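Local coordinates for protein nitrophorin Cim l NP (Cimex lectularius, PDB 2IMQ) that carries nitric oxide on its heme b and delivers it to the bitten host during feeding, causing vasodilation, at residues A[105-110]-A[149-154]; A[113-118]-A[135-140]; A[218-223]-A[258-263]; A[241-246]-A[269-274]. All coordinates share one frame; numbering follows the deposited sequence.

How the interactions relate
The four contacts form two pairs on a DNase I-like beta-sandwich. Interactions 1 and 2 lie side by side on one sheet, their centres 8 Å apart; strands 103-108 and 116-124 are neighbours there, and V107 N lies 2.8 Å from G117 O, a probable hydrogen bond. Interactions 3 and 4, centres 9 Å apart, are linked by probable hydrogen bonds, L263 N to P273 O at 2.8 Å and W241 NE1 to F220 O at 2.9 Å; interaction 4 bridges the sheets. Its strand 243-248 is the far edge of the sheet that carries interactions 1 and 2. The heme lies about 10 Å from the D243 side chain and about 12 Å from that of K114.

Interaction 1: residues A[105-110]-A[149-154]; sequences IIVTVD and AYDTRL
V107 carries the packing across this contact. Its CG1 sits over the centre of the R153 guanidinium, 3.5 Å from R153 CZ, while its other methyl, CG2, packs on L154 CD2 at 3.7 Å. CG1 stands anti to the backbone N of V107 (chi1 170°), which aims it at the guanidinium and turns CG2 to the leucine. Just past the strand end, V109 CG1 rests obliquely against R153 NH2 at 3.7 Å and also touches D151 OD2. At the other end, I105 CD1 meets the backbone O of R153 at 3.6 Å.

The side-chain hydrogen bonds of R153 and D151 stay within 149-154. R153 grips D151 side-on with two nitrogens: NE to OD1 at 2.9 Å and NH2 to OD2 at 3.0 Å, both part of the salt bridge. Both oxygens lie near the guanidinium plane, yet the carboxylate is tilted against it. D151 OD1 also takes the backbone N-H of R153 through its anti lone pair, closing an Asx turn.

The guanidinium is held by its edge from within its own loop and offers a flat face to the edge strand 103-108. Charge pairing fixes the arginine's rotation, and the valines meet it through van der Waals contact.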
loop_
_atom_site.group_PDB
_atom_site.type_symbol
_atom_site.label_atom_id
_atom_site.label_comp_id
_atom_site.label_asym_id
_atom_site.label_seq_id
_atom_site.Cartn_x
_atom_site.Cartn_y
_atom_site.Cartn_z
ATOM N N ILE A 105 5.263 -11.908 8.806
ATOM C CA ILE A 105 5.985 -11.377 9.924
ATOM C C ILE A 105 5.485 -9.974 10.246
ATOM O O ILE A 105 4.974 -9.246 9.386
ATOM C CB ILE A 105 7.540 -11.318 9.659
ATOM C CG1 ILE A 105 7.879 -10.314 8.563
ATOM C CG2 ILE A 105 8.126 -12.752 9.416
ATOM C CD1 ILE A 105 9.209 -9.659 8.754
ATOM N N ILE A 106 5.593 -9.630 11.504
ATOM C CA ILE A 106 5.366 -8.291 11.957
ATOM C C ILE A 106 6.686 -7.814 12.533
ATOM O O ILE A 106 7.345 -8.540 13.316
ATOM C CB ILE A 106 4.277 -8.276 13.046
ATOM C CG1 ILE A 106 2.933 -8.719 12.489
ATOM C CG2 ILE A 106 4.098 -6.912 13.573
ATOM C CD1 ILE A 106 1.829 -8.843 13.506
ATOM N N VAL A 107 7.038 -6.569 12.205
ATOM C CA VAL A 107 8.240 -5.924 12.708
ATOM C C VAL A 107 7.779 -4.691 13.463
ATOM O O VAL A 107 7.021 -3.855 12.928
ATOM C CB VAL A 107 9.222 -5.497 11.596
ATOM C CG1 VAL A 107 10.315 -4.614 12.189
ATOM C CG2 VAL A 107 9.819 -6.720 10.909
ATOM N N THR A 108 8.254 -4.487 14.668
ATOM C CA THR A 108 7.941 -3.248 15.337
ATOM C C THR A 108 9.209 -2.617 15.829
ATOM O O THR A 108 10.135 -3.314 16.248
ATOM C CB THR A 108 6.889 -3.435 16.418
ATOM O OG1 THR A 108 7.284 -4.477 17.307
ATOM C CG2 THR A 108 5.581 -3.948 15.805
ATOM N N VAL A 109 9.256 -1.292 15.781
ATOM C CA VAL A 109 10.498 -0.579 15.970
ATOM C C VAL A 109 10.505 0.244 17.266
ATOM O O VAL A 109 11.578 0.681 17.726
ATOM C CB VAL A 109 10.851 0.266 14.727
ATOM C CG1 VAL A 109 11.031 -0.628 13.487
ATOM C CG2 VAL A 109 9.794 1.230 14.437
ATOM N N ASP A 110 9.331 0.401 17.888
ATOM C CA ASP A 110 9.176 1.192 19.111
ATOM C C ASP A 110 8.524 0.368 20.242
ATOM O O ASP A 110 7.804 -0.595 19.996
ATOM C CB ASP A 110 8.313 2.440 18.839
ATOM C CG ASP A 110 6.915 2.099 18.281
ATOM O OD1 ASP A 110 6.776 1.122 17.506
ATOM O OD2 ASP A 110 5.896 2.753 18.578
ATOM N N ALA A 149 9.297 5.192 6.365
ATOM C CA ALA A 149 8.782 3.918 6.822
ATOM C C ALA A 149 9.454 2.757 6.084
ATOM O O ALA A 149 8.830 1.959 5.395
ATOM C CB ALA A 149 7.280 3.880 6.705
ATOM N N TYR A 150 10.755 2.673 6.259
ATOM C CA TYR A 150 11.574 1.608 5.736
ATOM C C TYR A 150 12.305 0.910 6.898
ATOM O O TYR A 150 12.767 1.568 7.837
ATOM C CB TYR A 150 12.637 2.115 4.770
ATOM C CG TYR A 150 13.458 1.018 4.133
ATOM C CD1 TYR A 150 12.978 0.357 3.053
ATOM C CD2 TYR A 150 14.705 0.663 4.629
ATOM C CE1 TYR A 150 13.694 -0.663 2.476
ATOM C CE2 TYR A 150 15.432 -0.334 4.062
ATOM C CZ TYR A 150 14.951 -0.991 2.958
ATOM O OH TYR A 150 15.656 -2.035 2.379
ATOM N N ASP A 151 12.398 -0.410 6.830
ATOM C CA ASP A 151 13.306 -1.162 7.652
ATOM C C ASP A 151 13.748 -2.333 6.789
ATOM O O ASP A 151 12.961 -2.934 6.044
ATOM C CB ASP A 151 12.539 -1.645 8.883
ATOM C CG ASP A 151 13.424 -2.281 9.949
ATOM O OD1 ASP A 151 13.903 -3.395 9.717
ATOM O OD2 ASP A 151 13.647 -1.708 11.030
ATOM N N THR A 152 15.007 -2.736 6.949
ATOM C CA THR A 152 15.550 -3.773 6.041
ATOM C C THR A 152 14.855 -5.090 6.298
ATOM O O THR A 152 14.788 -5.904 5.410
ATOM C CB THR A 152 17.054 -3.926 6.213
ATOM O OG1 THR A 152 17.310 -4.105 7.596
ATOM C CG2 THR A 152 17.755 -2.690 5.789
ATOM N N ARG A 153 14.336 -5.309 7.508
ATOM C CA ARG A 153 13.628 -6.538 7.839
ATOM C C ARG A 153 12.332 -6.718 7.085
ATOM O O ARG A 153 11.791 -7.799 7.010
ATOM C CB ARG A 153 13.314 -6.581 9.330
ATOM C CG ARG A 153 14.575 -6.708 10.228
ATOM C CD ARG A 153 14.216 -6.560 11.666
ATOM N NE ARG A 153 13.987 -5.156 12.023
ATOM C CZ ARG A 153 13.614 -4.729 13.231
ATOM N NH1 ARG A 153 13.470 -5.596 14.223
ATOM N NH2 ARG A 153 13.418 -3.443 13.462
ATOM N N LEU A 154 11.826 -5.628 6.515
ATOM C CA LEU A 154 10.553 -5.609 5.746
ATOM C C LEU A 154 10.799 -5.769 4.253
ATOM O O LEU A 154 9.845 -5.886 3.468
ATOM C CB LEU A 154 9.777 -4.324 6.034
ATOM C CG LEU A 154 9.373 -4.090 7.470
ATOM C CD1 LEU A 154 8.874 -2.655 7.654
ATOM C CD2 LEU A 154 8.309 -5.048 7.917
#

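Interaction 2: residues A[113-118]-A[135-140]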
loop_
_atom_site.group_PDB
_atom_site.type_symbol
_atom_site.label_atom_id
_atom_site.label_comp_id
_atom_site.label_asym_id
_atom_site.label_seq_id
_atom_site.Cartn_x
_atom_site.Cartn_y
_atom_site.Cartn_z
ATOM N N LYS A 113 4.841 -0.344 19.955
ATOM C CA LYS A 113 4.471 -1.141 18.786
ATOM C C LYS A 113 3.570 -0.368 17.812
ATOM O O LYS A 113 2.724 -0.981 17.180
ATOM C CB LYS A 113 3.729 -2.451 19.139
ATOM C CG LYS A 113 4.342 -3.409 20.183
ATOM C CD LYS A 113 3.309 -4.474 20.669
ATOM C CE LYS A 113 2.003 -3.841 21.227
ATOM N NZ LYS A 113 2.207 -2.532 21.914
ATOM N N LYS A 114 3.785 0.948 17.689
ATOM C CA LYS A 114 3.005 1.793 16.756
ATOM C C LYS A 114 3.625 1.938 15.388
ATOM O O LYS A 114 2.925 2.300 14.450
ATOM C CB LYS A 114 2.785 3.174 17.322
ATOM C CG LYS A 114 1.863 3.184 18.547
ATOM C CD LYS A 114 0.801 4.259 18.383
ATOM C CE LYS A 114 1.326 5.661 18.589
ATOM N NZ LYS A 114 0.258 6.688 18.392
ATOM N N SER A 115 4.909 1.695 15.260
ATOM C CA SER A 115 5.632 1.821 13.991
ATOM C C SER A 115 6.345 0.517 13.634
ATOM O O SER A 115 6.682 -0.292 14.524
ATOM C CB SER A 115 6.640 2.961 14.080
ATOM O OG SER A 115 5.978 4.212 14.228
ATOM N N GLY A 116 6.525 0.281 12.351
ATOM C CA GLY A 116 7.183 -0.894 11.848
ATOM C C GLY A 116 6.510 -1.297 10.564
ATOM O O GLY A 116 6.280 -0.441 9.719
ATOM N N GLY A 117 6.207 -2.577 10.431
ATOM C CA GLY A 117 5.533 -3.035 9.289
ATOM C C GLY A 117 5.141 -4.482 9.381
ATOM O O GLY A 117 5.362 -5.172 10.407
ATOM N N ILE A 118 4.545 -4.938 8.299
ATOM C CA ILE A 118 4.003 -6.324 8.123
ATOM C C ILE A 118 4.444 -6.808 6.784
ATOM O O ILE A 118 4.351 -6.066 5.788
ATOM C CB ILE A 118 2.491 -6.315 8.171
ATOM C CG1 ILE A 118 1.949 -5.655 9.458
ATOM C CG2 ILE A 118 1.901 -7.778 8.055
ATOM C CD1 ILE A 118 0.518 -5.347 9.427
ATOM N N ARG A 135 4.720 1.701 8.560
ATOM C CA ARG A 135 4.190 2.917 9.206
ATOM C C ARG A 135 5.279 3.482 10.088
ATOM O O ARG A 135 5.875 2.754 10.894
ATOM C CB ARG A 135 2.965 2.572 10.059
ATOM C CG ARG A 135 2.266 3.685 10.756
ATOM C CD ARG A 135 2.923 4.238 11.955
ATOM N NE ARG A 135 1.927 4.946 12.737
ATOM C CZ ARG A 135 2.209 5.620 13.825
ATOM N NH1 ARG A 135 3.442 5.601 14.276
ATOM N NH2 ARG A 135 1.253 6.272 14.476
ATOM N N MET A 136 5.583 4.749 9.916
ATOM C CA MET A 136 6.578 5.423 10.749
ATOM C C MET A 136 6.029 6.799 11.110
ATOM O O MET A 136 5.328 7.441 10.319
ATOM C CB MET A 136 7.869 5.584 10.014
ATOM C CG MET A 136 9.032 6.029 10.849
ATOM S SD MET A 136 9.417 4.873 12.140
ATOM C CE MET A 136 10.036 3.481 11.190
ATOM N N SER A 137 6.415 7.279 12.297
ATOM C CA SER A 137 6.083 8.634 12.769
ATOM C C SER A 137 7.191 9.614 12.422
ATOM O O SER A 137 8.336 9.215 12.356
ATOM C CB SER A 137 5.884 8.612 14.309
ATOM O OG SER A 137 7.071 8.346 14.990
ATOM N N ASP A 138 6.889 10.874 12.269
ATOM C CA ASP A 138 7.891 11.873 12.051
ATOM C C ASP A 138 8.897 11.928 13.160
ATOM O O ASP A 138 10.033 12.251 12.925
ATOM C CB ASP A 138 7.208 13.238 11.967
ATOM C CG ASP A 138 6.741 13.566 10.599
ATOM O OD1 ASP A 138 6.916 12.766 9.687
ATOM O OD2 ASP A 138 6.286 14.677 10.306
ATOM N N GLU A 139 8.490 11.635 14.381
ATOM C CA GLU A 139 9.305 11.981 15.582
ATOM C C GLU A 139 10.218 10.815 16.029
ATOM O O GLU A 139 11.151 11.020 16.770
ATOM C CB GLU A 139 8.361 12.586 16.677
ATOM C CG GLU A 139 7.696 13.944 16.310
ATOM C CD GLU A 139 6.711 14.621 17.324
ATOM O OE1 GLU A 139 6.053 15.714 17.036
ATOM O OE2 GLU A 139 6.570 14.089 18.448
ATOM N N ASP A 140 10.000 9.619 15.481
ATOM C CA ASP A 140 10.679 8.416 15.880
ATOM C C ASP A 140 12.188 8.350 15.674
ATOM O O ASP A 140 12.649 8.784 14.609
ATOM C CB ASP A 140 10.068 7.243 15.017
ATOM C CG ASP A 140 8.756 6.663 15.578
ATOM O OD1 ASP A 140 8.084 5.909 14.818
ATOM O OD2 ASP A 140 8.336 6.861 16.754
#
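R135 reaches back along the 113-118 segment after pairing with it through its backbone. The two residues G116 and R135 form an antiparallel hydrogen-bonded pair: G116 N to R135 O and R135 N to G116 O are both 2.9 Å.

From CB, the arginine chain sets out with CG anti to the backbone N (chi1 -178°), bends at chi2, and brings CG to the neighbourhood of K114 O. Its CD lies 3.2 Å from that oxygen. Beyond CD, the same carbonyl stands over one face of the guanidinium, 3.5 Å from R135 CZ, where neither NE nor NH1 points a hydrogen at it; K114 O is instead bonded to T83 OG1. At the tip, NH1 donates to S115 OG, 2.9 Å away and close to the guanidinium plane, though the bond is bent to 137°. NH2 ends 4.1 Å from K114 NZ, the two cationic chains running side by side in the same direction.

S115 OG relays the polar chain onward by donating to D140 OD1 at 2.8 Å. The sulfur of M136 packs on S115 CB at 3.9 Å. Two strands of one sheet, 116-124 and 127-135, form an antiparallel hairpin, and this contact lies at its open end, where the last backbone pair gives way to the arginine-serine-aspartate chain.

Interaction 3: residues A[218-223]-A[258-263]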
loop_
_atom_site.group_PDB
_atom_site.type_symbol
_atom_site.label_atom_id
_atom_site.label_comp_id
_atom_site.label_asym_id
_atom_site.label_seq_id
_atom_site.Cartn_x
_atom_site.Cartn_y
_atom_site.Cartn_z
ATOM N N VAL A 218 3.368 8.533 -11.637
ATOM C CA VAL A 218 2.302 9.243 -10.965
ATOM C C VAL A 218 1.776 10.329 -11.892
ATOM O O VAL A 218 2.505 11.187 -12.307
ATOM C CB VAL A 218 2.820 9.910 -9.672
ATOM C CG1 VAL A 218 1.777 10.760 -9.044
ATOM C CG2 VAL A 218 3.291 8.820 -8.682
ATOM N N THR A 219 0.483 10.287 -12.157
ATOM C CA THR A 219 -0.197 11.308 -12.955
ATOM C C THR A 219 -1.295 12.021 -12.214
ATOM O O THR A 219 -1.936 12.886 -12.802
ATOM C CB THR A 219 -0.782 10.682 -14.242
ATOM O OG1 THR A 219 -1.801 9.753 -13.894
ATOM C CG2 THR A 219 0.241 9.929 -14.946
ATOM N N PHE A 220 -1.566 11.637 -10.976
ATOM C CA PHE A 220 -2.604 12.176 -10.173
ATOM C C PHE A 220 -2.021 13.188 -9.204
ATOM O O PHE A 220 -0.861 13.147 -8.794
ATOM C CB PHE A 220 -3.362 11.067 -9.442
ATOM C CG PHE A 220 -2.497 10.066 -8.686
ATOM C CD1 PHE A 220 -2.264 10.202 -7.337
ATOM C CD2 PHE A 220 -1.983 8.965 -9.330
ATOM C CE1 PHE A 220 -1.502 9.266 -6.657
ATOM C CE2 PHE A 220 -1.226 8.053 -8.671
ATOM C CZ PHE A 220 -1.005 8.208 -7.310
ATOM N N LYS A 221 -2.903 14.080 -8.773
ATOM C CA LYS A 221 -2.574 15.118 -7.852
ATOM C C LYS A 221 -2.328 14.539 -6.458
ATOM O O LYS A 221 -2.720 13.412 -6.179
ATOM C CB LYS A 221 -3.647 16.186 -7.784
ATOM C CG LYS A 221 -3.747 16.875 -9.111
ATOM C CD LYS A 221 -4.901 17.811 -9.140
ATOM C CE LYS A 221 -5.026 18.432 -10.526
ATOM N NZ LYS A 221 -3.794 19.013 -11.083
ATOM N N PRO A 222 -1.590 15.267 -5.632
ATOM C CA PRO A 222 -1.344 14.809 -4.285
ATOM C C PRO A 222 -2.596 14.301 -3.619
ATOM O O PRO A 222 -3.671 14.886 -3.769
ATOM C CB PRO A 222 -0.798 16.048 -3.608
ATOM C CG PRO A 222 -0.030 16.708 -4.736
ATOM C CD PRO A 222 -0.917 16.538 -5.914
ATOM N N THR A 223 -2.441 13.285 -2.783
ATOM C CA THR A 223 -3.575 12.619 -2.146
ATOM C C THR A 223 -3.832 13.096 -0.703
ATOM O O THR A 223 -4.725 12.588 -0.022
ATOM C CB THR A 223 -3.342 11.121 -2.133
ATOM O OG1 THR A 223 -2.114 10.817 -1.432
ATOM C CG2 THR A 223 -3.280 10.567 -3.543
ATOM N N LEU A 258 -0.167 -1.467 -14.825
ATOM C CA LEU A 258 -1.223 -1.149 -15.770
ATOM C C LEU A 258 -1.864 0.177 -15.517
ATOM O O LEU A 258 -2.196 0.906 -16.458
ATOM C CB LEU A 258 -2.297 -2.264 -15.737
ATOM C CG LEU A 258 -1.737 -3.681 -15.856
ATOM C CD1 LEU A 258 -2.781 -4.741 -15.641
ATOM C CD2 LEU A 258 -0.998 -3.848 -17.199
ATOM N N SER A 259 -2.036 0.504 -14.237
ATOM C CA SER A 259 -2.576 1.782 -13.846
ATOM C C SER A 259 -2.202 2.038 -12.396
ATOM O O SER A 259 -1.901 1.104 -11.632
ATOM C CB SER A 259 -4.061 1.845 -14.050
ATOM O OG SER A 259 -4.734 0.976 -13.190
ATOM N N TYR A 260 -2.247 3.299 -12.023
ATOM C CA TYR A 260 -1.876 3.789 -10.690
ATOM C C TYR A 260 -2.640 5.070 -10.515
ATOM O O TYR A 260 -2.432 6.007 -11.257
ATOM C CB TYR A 260 -0.372 4.008 -10.654
ATOM C CG TYR A 260 0.255 4.363 -9.338
ATOM C CD1 TYR A 260 -0.161 3.763 -8.122
ATOM C CD2 TYR A 260 1.318 5.249 -9.277
ATOM C CE1 TYR A 260 0.484 4.035 -6.936
ATOM C CE2 TYR A 260 1.975 5.499 -8.073
ATOM C CZ TYR A 260 1.552 4.905 -6.902
ATOM O OH TYR A 260 2.185 5.213 -5.740
ATOM N N ASN A 261 -3.590 5.075 -9.619
ATOM C CA ASN A 261 -4.465 6.197 -9.437
ATOM C C ASN A 261 -4.924 6.352 -8.021
ATOM O O ASN A 261 -5.208 5.369 -7.351
ATOM C CB ASN A 261 -5.760 5.999 -10.264
ATOM C CG ASN A 261 -5.543 5.894 -11.754
ATOM O OD1 ASN A 261 -5.536 6.893 -12.458
ATOM N ND2 ASN A 261 -5.444 4.688 -12.256
ATOM N N SER A 262 -5.096 7.590 -7.577
ATOM C CA SER A 262 -5.863 7.866 -6.397
ATOM C C SER A 262 -7.352 7.707 -6.736
ATOM O O SER A 262 -7.771 7.918 -7.855
ATOM C CB SER A 262 -5.617 9.274 -5.895
ATOM O OG SER A 262 -5.907 10.212 -6.915
ATOM N N LEU A 263 -8.097 7.347 -5.717
ATOM C CA LEU A 263 -9.544 7.177 -5.842
ATOM C C LEU A 263 -10.235 8.313 -5.158
ATOM O O LEU A 263 -10.566 8.319 -3.967
ATOM C CB LEU A 263 -9.953 5.857 -5.254
ATOM C CG LEU A 263 -9.254 4.638 -5.807
ATOM C CD1 LEU A 263 -9.780 3.406 -5.096
ATOM C CD2 LEU A 263 -9.389 4.513 -7.311
HETATM O O HOH W 1 -0.575 7.618 -12.201
HETATM O O HOH W 2 -5.162 12.686 -6.093
#
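Most striking here is that the F220 ring lies against backbone: S262 N sits 3.7 Å above the ring plane, over its centre, with N261 C nearer the rim. V218 CG1 covers the opposite face, 4.0 Å from the plane, leaving the phenyl clasped between its own loop and strand 255-262. The ring gets there with CG between the backbone N and the carbonyl carbon (chi1 50°).

Its edge is used too. F220 points that edge at the face of Y260 in a T-shaped pair, with centroids 5.2 Å apart and planes at 81°; F220 CE2 comes to 3.8 Å from Y260 CD2, over the tyrosine's rim. V218 CG2 adds an oblique contact on Y260 CE2 at 3.6 Å, so both methyls of this valine are engaged, one with each aromatic ring. Beyond F220, the T223 CG2 methyl packs on S262 CB.

Waters make the polar links between the segments. One accepts from T219 N and donates to Y260 O at 2.6 Å. A second donates to K221 O and is hydrogen-bonded to S262 OG, 2.7 Å away. The phenol of Y260 has its polar partners beyond the contact, in E215 and the backbone N of A245.

Strand 255-262 is the edge of its sheet and pairs on its inner side with strand 274-281, where Y260 packs on V274 and A276. The loop covers it from the other direction, and V218 in turn lies on helix 192-196 and W241, bringing that helix up to the sandwich.

Interaction 4: residues A[241-246]-A[269-274]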
loop_
_atom_site.group_PDB
_atom_site.type_symbol
_atom_site.label_atom_id
_atom_site.label_comp_id
_atom_site.label_asym_id
_atom_site.label_seq_id
_atom_site.Cartn_x
_atom_site.Cartn_y
_atom_site.Cartn_z
ATOM N N TRP A 241 2.058 13.178 -1.732
ATOM C CA TRP A 241 1.668 11.822 -2.072
ATOM C C TRP A 241 1.982 10.935 -0.885
ATOM O O TRP A 241 3.149 10.618 -0.620
ATOM C CB TRP A 241 2.376 11.387 -3.320
ATOM C CG TRP A 241 1.842 12.085 -4.545
ATOM C CD1 TRP A 241 0.748 11.756 -5.266
ATOM C CD2 TRP A 241 2.440 13.207 -5.208
ATOM N NE1 TRP A 241 0.604 12.640 -6.307
ATOM C CE2 TRP A 241 1.647 13.518 -6.306
ATOM C CE3 TRP A 241 3.555 14.007 -4.945
ATOM C CZ2 TRP A 241 1.956 14.539 -7.169
ATOM C CZ3 TRP A 241 3.857 15.038 -5.812
ATOM C CH2 TRP A 241 3.037 15.288 -6.904
ATOM N N THR A 242 0.947 10.557 -0.180
ATOM C CA THR A 242 1.101 9.814 1.068
ATOM C C THR A 242 1.074 8.308 0.841
ATOM O O THR A 242 2.109 7.633 0.916
ATOM C CB THR A 242 0.130 10.317 2.083
ATOM O OG1 THR A 242 -1.177 10.212 1.559
ATOM C CG2 THR A 242 0.395 11.749 2.374
ATOM N N ASP A 243 -0.058 7.793 0.415
ATOM C CA ASP A 243 -0.154 6.357 0.028
ATOM C C ASP A 243 0.595 6.113 -1.273
ATOM O O ASP A 243 0.369 6.827 -2.253
ATOM C CB ASP A 243 -1.612 5.967 -0.123
ATOM C CG ASP A 243 -2.263 5.810 1.239
ATOM O OD1 ASP A 243 -2.021 4.724 1.870
ATOM O OD2 ASP A 243 -2.969 6.692 1.798
ATOM N N ARG A 244 1.452 5.102 -1.302
ATOM C CA ARG A 244 2.273 4.780 -2.419
ATOM C C ARG A 244 2.238 3.295 -2.638
ATOM O O ARG A 244 2.000 2.511 -1.729
ATOM C CB ARG A 244 3.755 5.213 -2.205
ATOM C CG ARG A 244 3.929 6.602 -1.627
ATOM C CD ARG A 244 3.537 7.754 -2.541
ATOM N NE ARG A 244 4.559 8.084 -3.500
ATOM C CZ ARG A 244 5.500 8.992 -3.316
ATOM N NH1 ARG A 244 5.549 9.720 -2.197
ATOM N NH2 ARG A 244 6.429 9.157 -4.257
ATOM N N ALA A 245 2.532 2.911 -3.875
ATOM C CA ALA A 245 2.797 1.502 -4.231
ATOM C C ALA A 245 4.120 1.397 -4.914
ATOM O O ALA A 245 4.367 2.080 -5.915
ATOM C CB ALA A 245 1.698 0.973 -5.171
ATOM N N LEU A 246 4.975 0.551 -4.373
ATOM C CA LEU A 246 6.290 0.288 -4.932
ATOM C C LEU A 246 6.339 -1.190 -5.285
ATOM O O LEU A 246 5.717 -2.043 -4.653
ATOM C CB LEU A 246 7.396 0.556 -3.914
ATOM C CG LEU A 246 7.418 1.913 -3.312
ATOM C CD1 LEU A 246 8.570 1.994 -2.311
ATOM C CD2 LEU A 246 7.478 3.018 -4.366
ATOM N N THR A 269 -11.916 11.079 4.150
ATOM C CA THR A 269 -10.859 11.516 5.030
ATOM C C THR A 269 -9.854 12.448 4.333
ATOM O O THR A 269 -10.040 12.832 3.216
ATOM C CB THR A 269 -10.195 10.310 5.685
ATOM O OG1 THR A 269 -9.566 10.700 6.900
ATOM C CG2 THR A 269 -9.068 9.713 4.861
ATOM N N GLU A 270 -8.844 12.813 5.074
ATOM C CA GLU A 270 -7.841 13.744 4.625
ATOM C C GLU A 270 -6.883 13.184 3.541
ATOM O O GLU A 270 -6.217 13.956 2.861
ATOM C CB GLU A 270 -6.955 14.108 5.799
ATOM C CG GLU A 270 -7.526 14.725 7.040
ATOM C CD GLU A 270 -6.349 14.959 7.992
ATOM O OE1 GLU A 270 -5.431 14.084 8.089
ATOM O OE2 GLU A 270 -6.312 16.030 8.587
ATOM N N HIS A 271 -6.762 11.862 3.473
ATOM C CA HIS A 271 -5.998 11.182 2.429
ATOM C C HIS A 271 -6.955 10.462 1.514
ATOM O O HIS A 271 -7.992 9.921 1.949
ATOM C CB HIS A 271 -5.136 10.085 3.018
ATOM C CG HIS A 271 -4.141 10.513 4.017
ATOM N ND1 HIS A 271 -2.782 10.570 3.738
ATOM C CD2 HIS A 271 -4.277 10.756 5.337
ATOM C CE1 HIS A 271 -2.142 10.883 4.848
ATOM N NE2 HIS A 271 -3.021 10.996 5.832
ATOM N N ARG A 272 -6.590 10.299 0.271
ATOM C CA ARG A 272 -7.351 9.514 -0.682
ATOM C C ARG A 272 -6.651 8.184 -0.896
ATOM O O ARG A 272 -5.426 8.126 -1.021
ATOM C CB ARG A 272 -7.462 10.251 -2.013
ATOM C CG ARG A 272 -8.066 11.658 -1.895
ATOM C CD ARG A 272 -9.516 11.597 -1.486
ATOM N NE ARG A 272 -9.922 12.444 -0.352
ATOM C CZ ARG A 272 -10.509 13.624 -0.432
ATOM N NH1 ARG A 272 -10.724 14.216 -1.612
ATOM N NH2 ARG A 272 -10.901 14.228 0.680
ATOM N N PRO A 273 -7.423 7.107 -1.031
ATOM C CA PRO A 273 -6.838 5.783 -1.300
ATOM C C PRO A 273 -6.150 5.740 -2.630
ATOM O O PRO A 273 -6.539 6.467 -3.569
ATOM C CB PRO A 273 -8.026 4.815 -1.252
ATOM C CG PRO A 273 -9.212 5.613 -1.110
ATOM C CD PRO A 273 -8.887 7.026 -0.947
ATOM N N VAL A 274 -5.154 4.865 -2.751
ATOM C CA VAL A 274 -4.405 4.702 -3.945
ATOM C C VAL A 274 -4.461 3.272 -4.410
ATOM O O VAL A 274 -4.114 2.358 -3.654
ATOM C CB VAL A 274 -2.960 5.205 -3.754
ATOM C CG1 VAL A 274 -2.099 4.878 -4.941
ATOM C CG2 VAL A 274 -2.913 6.699 -3.586
HETATM O O HOH W 3 -3.288 8.908 0.265
#
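T242 OG1 is gripped by H271 ND1 at 2.7 Å and by a water at 2.8 Å, with T223 OG1 as a further hydrogen-bond partner. The hydroxyl meets the histidine at the edge of its ring, near the plane, and either T242 OG1 or H271 ND1 could be the donor. Behind it, T242 CB also lies in the plane of the imidazole, 3.4 Å from H271 ND1, and the two side chains meet at about a right angle. With OG1 placed between the backbone N and the carbonyl carbon (chi1 57°), the threonine's methyl falls beside H271 CE1, 3.6 Å away. Y224 stacks on the histidine.

The bound water ties both segments together. It donates to D243 OD2 at 2.7 Å and to R272 O at 2.6 Å, bridging the carboxylate and the carbonyl. The carboxylate is held farther out as well, OD1 by S13 OG and OD2 by the backbone N of N15, both on strand 6-17 of the other sheet.

Next to this polar cluster the contact turns apolar. V274 CG2 packs against D243 CB at 3.8 Å and lies close to D243 O.

In this DNase I-like sandwich the contact ties edge strand 243-248 of one sheet to the segment entering strand 274-281 of the other. The touching residues are all buried, and their polar side-chain atoms are satisfied by one another, by the bridging water and by S13, N15 and T223: a buried hydrogen-bond network joins the two sheets here.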